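Local coordinates for STBB protein (Escherichia coli, PDB 2JD3) that probably binds the centromere-like parC DNA of plasmid pB171 as a ribbon-helix-helix dimer and helps couple it to ParM filaments during plasmid segregation, at residues 53-64 with 74-82. Residues are numbered along the deposited sequence; the frame is centred on the assembly and turned at random.
Sequences LDPRLPVLLTAI and VVTLLSQTT
Helix 56-64 and the end of helix 71-82 run roughly antiparallel, the axes of 56-64 and 74-82 coming within 10.1 Å at closest approach, at 145°, so that Leu61 lies across from Val74 and Asp54 across from Thr81. They form a helical hairpin following helix 33-53, the long helix after the strand and first helix of the ribbon-helix-helix fold. Leucine suits the seam, its forked end filling the spaces between turns: Leu77 is a knob in a hole made by Leu57, Leu60, Leu61 and Ile64. Its CG lies 4.0 Å from Leu60 CB, while its CD2 meets Leu61 CD2 and Ile64 CG2. Leu61 CD2 also reaches Val74 CG2, the methyl that a chi1 of 177° sets beside the backbone N of Val74. Nearer the Asp54 end, Leu57 CD1 and Leu53 CD2 both touch Leu78 CD2, at 4.0 and 4.1 Å. Leu57 and Leu61 also touch Leu50 of helix 33-53, and Leu78 packs on Ala71 of the second subunit, tying the hairpin into the dimer. At Asp54 the seam turns polar. Arg56 N gives Asp54 OD2, whose place is less certain, a capping bond at the turn leading into the helix, and Arg56 NH1 makes a salt bridge to Asp54 OD1 (2.8 Å), which lies in the guanidinium plane. Were Asp54 an alanine, Arg56 would probably lose its charge partner and its guanidinium be freer to turn. Threonine is apt opposite, being two-sided: Thr81 OG1 sits over one guanidinium face and gives Asp54 OD2 a weak, less certain bond, while Thr81 CG2 lies 3.4 Å from Leu57 CG.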
ATOM      1  N   LEU A  53       9.019  -3.954  -1.253  1.00 38.42           N
ATOM      2  CA  LEU A  53       8.832  -4.942  -2.298  1.00 38.74           C
ATOM      3  C   LEU A  53       9.539  -4.442  -3.550  1.00 40.07           C
ATOM      4  O   LEU A  53      10.114  -5.214  -4.315  1.00 40.67           O
ATOM      5  CB  LEU A  53       7.344  -5.109  -2.571  1.00 38.55           C
ATOM      6  CG  LEU A  53       6.726  -6.471  -2.286  1.00 39.69           C
ATOM      7  CD1 LEU A  53       7.330  -7.080  -1.034  1.00 39.64           C
ATOM      8  CD2 LEU A  53       5.221  -6.300  -2.151  1.00 38.70           C
ATOM      9  N   ASP A  54       9.469  -3.133  -3.744  1.00 41.36           N
ATOM     10  CA  ASP A  54      10.084  -2.447  -4.870  1.00 42.20           C
ATOM     11  C   ASP A  54       9.783  -0.982  -4.635  1.00 42.36           C
ATOM     12  O   ASP A  54       8.628  -0.598  -4.482  1.00 42.81           O
ATOM     13  CB  ASP A  54       9.458  -2.877  -6.192  1.00 44.24           C
ATOM     14  CG  ASP A  54      10.189  -2.298  -7.393  1.00 46.21           C
ATOM     15  OD1 ASP A  54      11.067  -2.989  -7.954  1.00 44.98           O
ATOM     16  OD2 ASP A  54       9.896  -1.145  -7.765  1.00 46.96           O
ATOM     17  N   PRO A  55      10.816  -0.140  -4.604  1.00 42.56           N
ATOM     18  CA  PRO A  55      10.585   1.289  -4.375  1.00 41.05           C
ATOM     19  C   PRO A  55       9.657   1.987  -5.373  1.00 40.23           C
ATOM     20  O   PRO A  55       8.982   2.942  -5.008  1.00 41.67           O
ATOM     21  CB  PRO A  55      11.997   1.867  -4.367  1.00 40.50           C
ATOM     22  CG  PRO A  55      12.756   0.916  -5.277  1.00 41.31           C
ATOM     23  CD  PRO A  55      12.243  -0.421  -4.830  1.00 41.64           C
ATOM     24  N   ARG A  56       9.597   1.515  -6.615  1.00 38.88           N
ATOM     25  CA  ARG A  56       8.725   2.154  -7.602  1.00 38.97           C
ATOM     26  C   ARG A  56       7.236   1.988  -7.291  1.00 41.02           C
ATOM     27  O   ARG A  56       6.426   2.845  -7.673  1.00 41.88           O
ATOM     28  CB  ARG A  56       8.962   1.594  -9.010  1.00 37.87           C
ATOM     29  CG  ARG A  56      10.341   1.746  -9.564  1.00 35.51           C
ATOM     30  CD  ARG A  56      10.888   0.368  -9.847  1.00 37.68           C
ATOM     31  NE  ARG A  56      10.714  -0.067 -11.227  1.00 37.78           N
ATOM     32  CZ  ARG A  56      10.746  -1.339 -11.608  1.00 39.54           C
ATOM     33  NH1 ARG A  56      10.931  -2.303 -10.712  1.00 38.68           N
ATOM     34  NH2 ARG A  56      10.606  -1.651 -12.889  1.00 42.32           N
ATOM     35  N   LEU A  57       6.880   0.883  -6.625  1.00 40.95           N
ATOM     36  CA  LEU A  57       5.489   0.576  -6.298  1.00 40.08           C
ATOM     37  C   LEU A  57       4.673   1.677  -5.636  1.00 40.95           C
ATOM     38  O   LEU A  57       3.613   2.036  -6.138  1.00 41.21           O
ATOM     39  CB  LEU A  57       5.397  -0.682  -5.438  1.00 40.16           C
ATOM     40  CG  LEU A  57       4.973  -1.979  -6.128  1.00 39.82           C
ATOM     41  CD1 LEU A  57       4.773  -3.042  -5.075  1.00 38.08           C
ATOM     42  CD2 LEU A  57       3.684  -1.781  -6.914  1.00 38.07           C
ATOM     43  N   PRO A  58       5.136   2.222  -4.496  1.00 40.86           N
ATOM     44  CA  PRO A  58       4.304   3.275  -3.908  1.00 41.34           C
ATOM     45  C   PRO A  58       4.153   4.533  -4.758  1.00 41.30           C
ATOM     46  O   PRO A  58       3.205   5.285  -4.571  1.00 44.57           O
ATOM     47  CB  PRO A  58       4.946   3.527  -2.537  1.00 40.21           C
ATOM     48  CG  PRO A  58       6.338   3.064  -2.709  1.00 43.36           C
ATOM     49  CD  PRO A  58       6.227   1.842  -3.588  1.00 41.28           C
ATOM     50  N   VAL A  59       5.058   4.787  -5.695  1.00 39.95           N
ATOM     51  CA  VAL A  59       4.855   5.969  -6.530  1.00 38.88           C
ATOM     52  C   VAL A  59       4.037   5.571  -7.769  1.00 37.89           C
ATOM     53  O   VAL A  59       3.380   6.397  -8.378  1.00 39.59           O
ATOM     54  CB  VAL A  59       6.214   6.704  -6.880  1.00 38.44           C
ATOM     55  CG1 VAL A  59       7.400   5.901  -6.367  1.00 34.52           C
ATOM     56  CG2 VAL A  59       6.310   6.992  -8.363  1.00 36.69           C
ATOM     57  N   LEU A  60       4.042   4.296  -8.123  1.00 37.45           N
ATOM     58  CA  LEU A  60       3.232   3.838  -9.249  1.00 39.32           C
ATOM     59  C   LEU A  60       1.751   3.868  -8.830  1.00 41.40           C
ATOM     60  O   LEU A  60       0.875   4.256  -9.610  1.00 41.99           O
ATOM     61  CB  LEU A  60       3.605   2.398  -9.631  1.00 38.46           C
ATOM     62  CG  LEU A  60       4.294   2.051 -10.952  1.00 35.23           C
ATOM     63  CD1 LEU A  60       4.812   3.287 -11.637  1.00 34.78           C
ATOM     64  CD2 LEU A  60       5.425   1.088 -10.658  1.00 33.71           C
ATOM     65  N   LEU A  61       1.470   3.432  -7.602  1.00 42.75           N
ATOM     66  CA  LEU A  61       0.097   3.416  -7.111  1.00 41.63           C
ATOM     67  C   LEU A  61      -0.389   4.831  -6.947  1.00 40.70           C
ATOM     68  O   LEU A  61      -1.522   5.141  -7.302  1.00 42.21           O
ATOM     69  CB  LEU A  61      -0.035   2.696  -5.765  1.00 41.77           C
ATOM     70  CG  LEU A  61       0.108   1.177  -5.638  1.00 42.34           C
ATOM     71  CD1 LEU A  61      -0.444   0.771  -4.284  1.00 42.82           C
ATOM     72  CD2 LEU A  61      -0.656   0.458  -6.712  1.00 43.55           C
ATOM     73  N   THR A  62       0.451   5.700  -6.403  1.00 38.89           N
ATOM     74  CA  THR A  62       0.016   7.077  -6.222  1.00 39.54           C
ATOM     75  C   THR A  62      -0.340   7.653  -7.575  1.00 41.31           C
ATOM     76  O   THR A  62      -1.419   8.212  -7.758  1.00 43.30           O
ATOM     77  CB  THR A  62       1.101   7.953  -5.604  1.00 37.52           C
ATOM     78  OG1 THR A  62       1.312   7.566  -4.248  1.00 37.68           O
ATOM     79  CG2 THR A  62       0.684   9.399  -5.643  1.00 37.25           C
ATOM     80  N   ALA A  63       0.574   7.493  -8.525  1.00 41.82           N
ATOM     81  CA  ALA A  63       0.398   7.999  -9.873  1.00 41.98           C
ATOM     82  C   ALA A  63      -0.868   7.482 -10.580  1.00 42.39           C
ATOM     83  O   ALA A  63      -1.602   8.260 -11.187  1.00 44.47           O
ATOM     84  CB  ALA A  63       1.642   7.673 -10.694  1.00 40.04           C
ATOM     85  N   ILE A  64      -1.138   6.186 -10.493  1.00 41.31           N
ATOM     86  CA  ILE A  64      -2.312   5.624 -11.157  1.00 41.56           C
ATOM     87  C   ILE A  64      -3.643   5.935 -10.461  1.00 43.48           C
ATOM     88  O   ILE A  64      -4.697   5.954 -11.105  1.00 42.86           O
ATOM     89  CB  ILE A  64      -2.179   4.085 -11.301  1.00 40.18           C
ATOM     90  CG1 ILE A  64      -2.941   3.608 -12.538  1.00 38.60           C
ATOM     91  CG2 ILE A  64      -2.742   3.387 -10.076  1.00 37.01           C
ATOM     92  CD1 ILE A  64      -2.716   2.138 -12.869  1.00 37.21           C
ATOM     93  N   VAL A  74      -3.672  -3.048  -8.711  1.00 44.63           N
ATOM     94  CA  VAL A  74      -2.579  -3.293  -7.780  1.00 41.85           C
ATOM     95  C   VAL A  74      -1.828  -4.548  -8.175  1.00 41.92           C
ATOM     96  O   VAL A  74      -0.599  -4.560  -8.173  1.00 42.79           O
ATOM     97  CB  VAL A  74      -3.076  -3.443  -6.317  1.00 39.81           C
ATOM     98  CG1 VAL A  74      -1.912  -3.760  -5.402  1.00 35.70           C
ATOM     99  CG2 VAL A  74      -3.752  -2.165  -5.864  1.00 36.33           C
ATOM    100  N   VAL A  75      -2.556  -5.602  -8.530  1.00 41.30           N
ATOM    101  CA  VAL A  75      -1.900  -6.849  -8.911  1.00 41.76           C
ATOM    102  C   VAL A  75      -1.026  -6.630 -10.139  1.00 41.71           C
ATOM    103  O   VAL A  75       0.081  -7.163 -10.234  1.00 41.74           O
ATOM    104  CB  VAL A  75      -2.924  -7.972  -9.211  1.00 41.91           C
ATOM    105  CG1 VAL A  75      -2.199  -9.263  -9.526  1.00 40.17           C
ATOM    106  CG2 VAL A  75      -3.841  -8.178  -8.024  1.00 41.55           C
ATOM    107  N   THR A  76      -1.522  -5.828 -11.072  1.00 41.60           N
ATOM    108  CA  THR A  76      -0.788  -5.533 -12.293  1.00 41.63           C
ATOM    109  C   THR A  76       0.519  -4.795 -12.010  1.00 41.94           C
ATOM    110  O   THR A  76       1.599  -5.262 -12.381  1.00 42.50           O
ATOM    111  CB  THR A  76      -1.644  -4.702 -13.238  1.00 41.66           C
ATOM    112  OG1 THR A  76      -2.809  -5.459 -13.594  1.00 40.91           O
ATOM    113  CG2 THR A  76      -0.856  -4.338 -14.487  1.00 40.33           C
ATOM    114  N   LEU A  77       0.427  -3.641 -11.361  1.00 41.21           N
ATOM    115  CA  LEU A  77       1.623  -2.884 -11.023  1.00 41.06           C
ATOM    116  C   LEU A  77       2.578  -3.797 -10.252  1.00 43.28           C
ATOM    117  O   LEU A  77       3.796  -3.725 -10.397  1.00 43.06           O
ATOM    118  CB  LEU A  77       1.242  -1.680 -10.171  1.00 38.54           C
ATOM    119  CG  LEU A  77       0.961  -0.363 -10.892  1.00 37.69           C
ATOM    120  CD1 LEU A  77       0.467  -0.600 -12.297  1.00 36.87           C
ATOM    121  CD2 LEU A  77      -0.049   0.421 -10.097  1.00 37.08           C
ATOM    122  N   LEU A  78       2.003  -4.671  -9.438  1.00 44.61           N
ATOM    123  CA  LEU A  78       2.775  -5.602  -8.636  1.00 44.96           C
ATOM    124  C   LEU A  78       3.633  -6.539  -9.478  1.00 46.63           C
ATOM    125  O   LEU A  78       4.795  -6.799  -9.160  1.00 45.84           O
ATOM    126  CB  LEU A  78       1.826  -6.430  -7.787  1.00 44.06           C
ATOM    127  CG  LEU A  78       1.981  -6.279  -6.289  1.00 46.33           C
ATOM    128  CD1 LEU A  78       0.943  -7.150  -5.623  1.00 48.12           C
ATOM    129  CD2 LEU A  78       3.387  -6.669  -5.855  1.00 46.56           C
ATOM    130  N   SER A  79       3.049  -7.069 -10.549  1.00 48.19           N
ATOM    131  CA  SER A  79       3.777  -8.002 -11.393  1.00 49.55           C
ATOM    132  C   SER A  79       4.749  -7.284 -12.312  1.00 50.10           C
ATOM    133  O   SER A  79       5.863  -7.761 -12.540  1.00 50.15           O
ATOM    134  CB  SER A  79       2.804  -8.851 -12.209  1.00 47.20           C
ATOM    135  OG  SER A  79       1.987  -8.025 -12.994  1.00 48.33           O
ATOM    136  N   GLN A  80       4.330  -6.135 -12.834  1.00 50.16           N
ATOM    137  CA  GLN A  80       5.186  -5.357 -13.721  1.00 49.96           C
ATOM    138  C   GLN A  80       6.377  -4.835 -12.948  1.00 48.90           C
ATOM    139  O   GLN A  80       7.350  -4.383 -13.520  1.00 50.95           O
ATOM    140  CB  GLN A  80       4.417  -4.167 -14.299  1.00 50.37           C
ATOM    141  CG  GLN A  80       3.476  -4.520 -15.430  1.00 54.81           C
ATOM    142  CD  GLN A  80       4.216  -5.000 -16.666  1.00 58.82           C
ATOM    143  OE1 GLN A  80       3.603  -5.440 -17.639  1.00 61.88           O
ATOM    144  NE2 GLN A  80       5.547  -4.911 -16.638  1.00 59.89           N
ATOM    145  N   THR A  81       6.311  -4.944 -11.636  1.00 48.56           N
ATOM    146  CA  THR A  81       7.347  -4.398 -10.792  1.00 46.83           C
ATOM    147  C   THR A  81       8.031  -5.413  -9.878  1.00 47.28           C
ATOM    148  O   THR A  81       9.025  -5.106  -9.234  1.00 48.52           O
ATOM    149  CB  THR A  81       6.712  -3.298  -9.944  1.00 45.66           C
ATOM    150  OG1 THR A  81       7.673  -2.286  -9.665  1.00 50.47           O
ATOM    151  CG2 THR A  81       6.185  -3.871  -8.648  1.00 43.00           C
ATOM    152  N   THR A  82       7.502  -6.626  -9.829  1.00 47.95           N
ATOM    153  CA  THR A  82       8.035  -7.657  -8.951  1.00 46.88           C
ATOM    154  C   THR A  82       8.315  -8.958  -9.680  1.00 48.26           C
ATOM    155  O   THR A  82       9.217  -9.709  -9.311  1.00 47.40           O
ATOM    156  CB  THR A  82       7.034  -7.921  -7.813  1.00 45.82           C
ATOM    157  OG1 THR A  82       7.398  -7.135  -6.676  1.00 45.90           O
ATOM    158  CG2 THR A  82       6.996  -9.380  -7.444  1.00 48.52           C
TER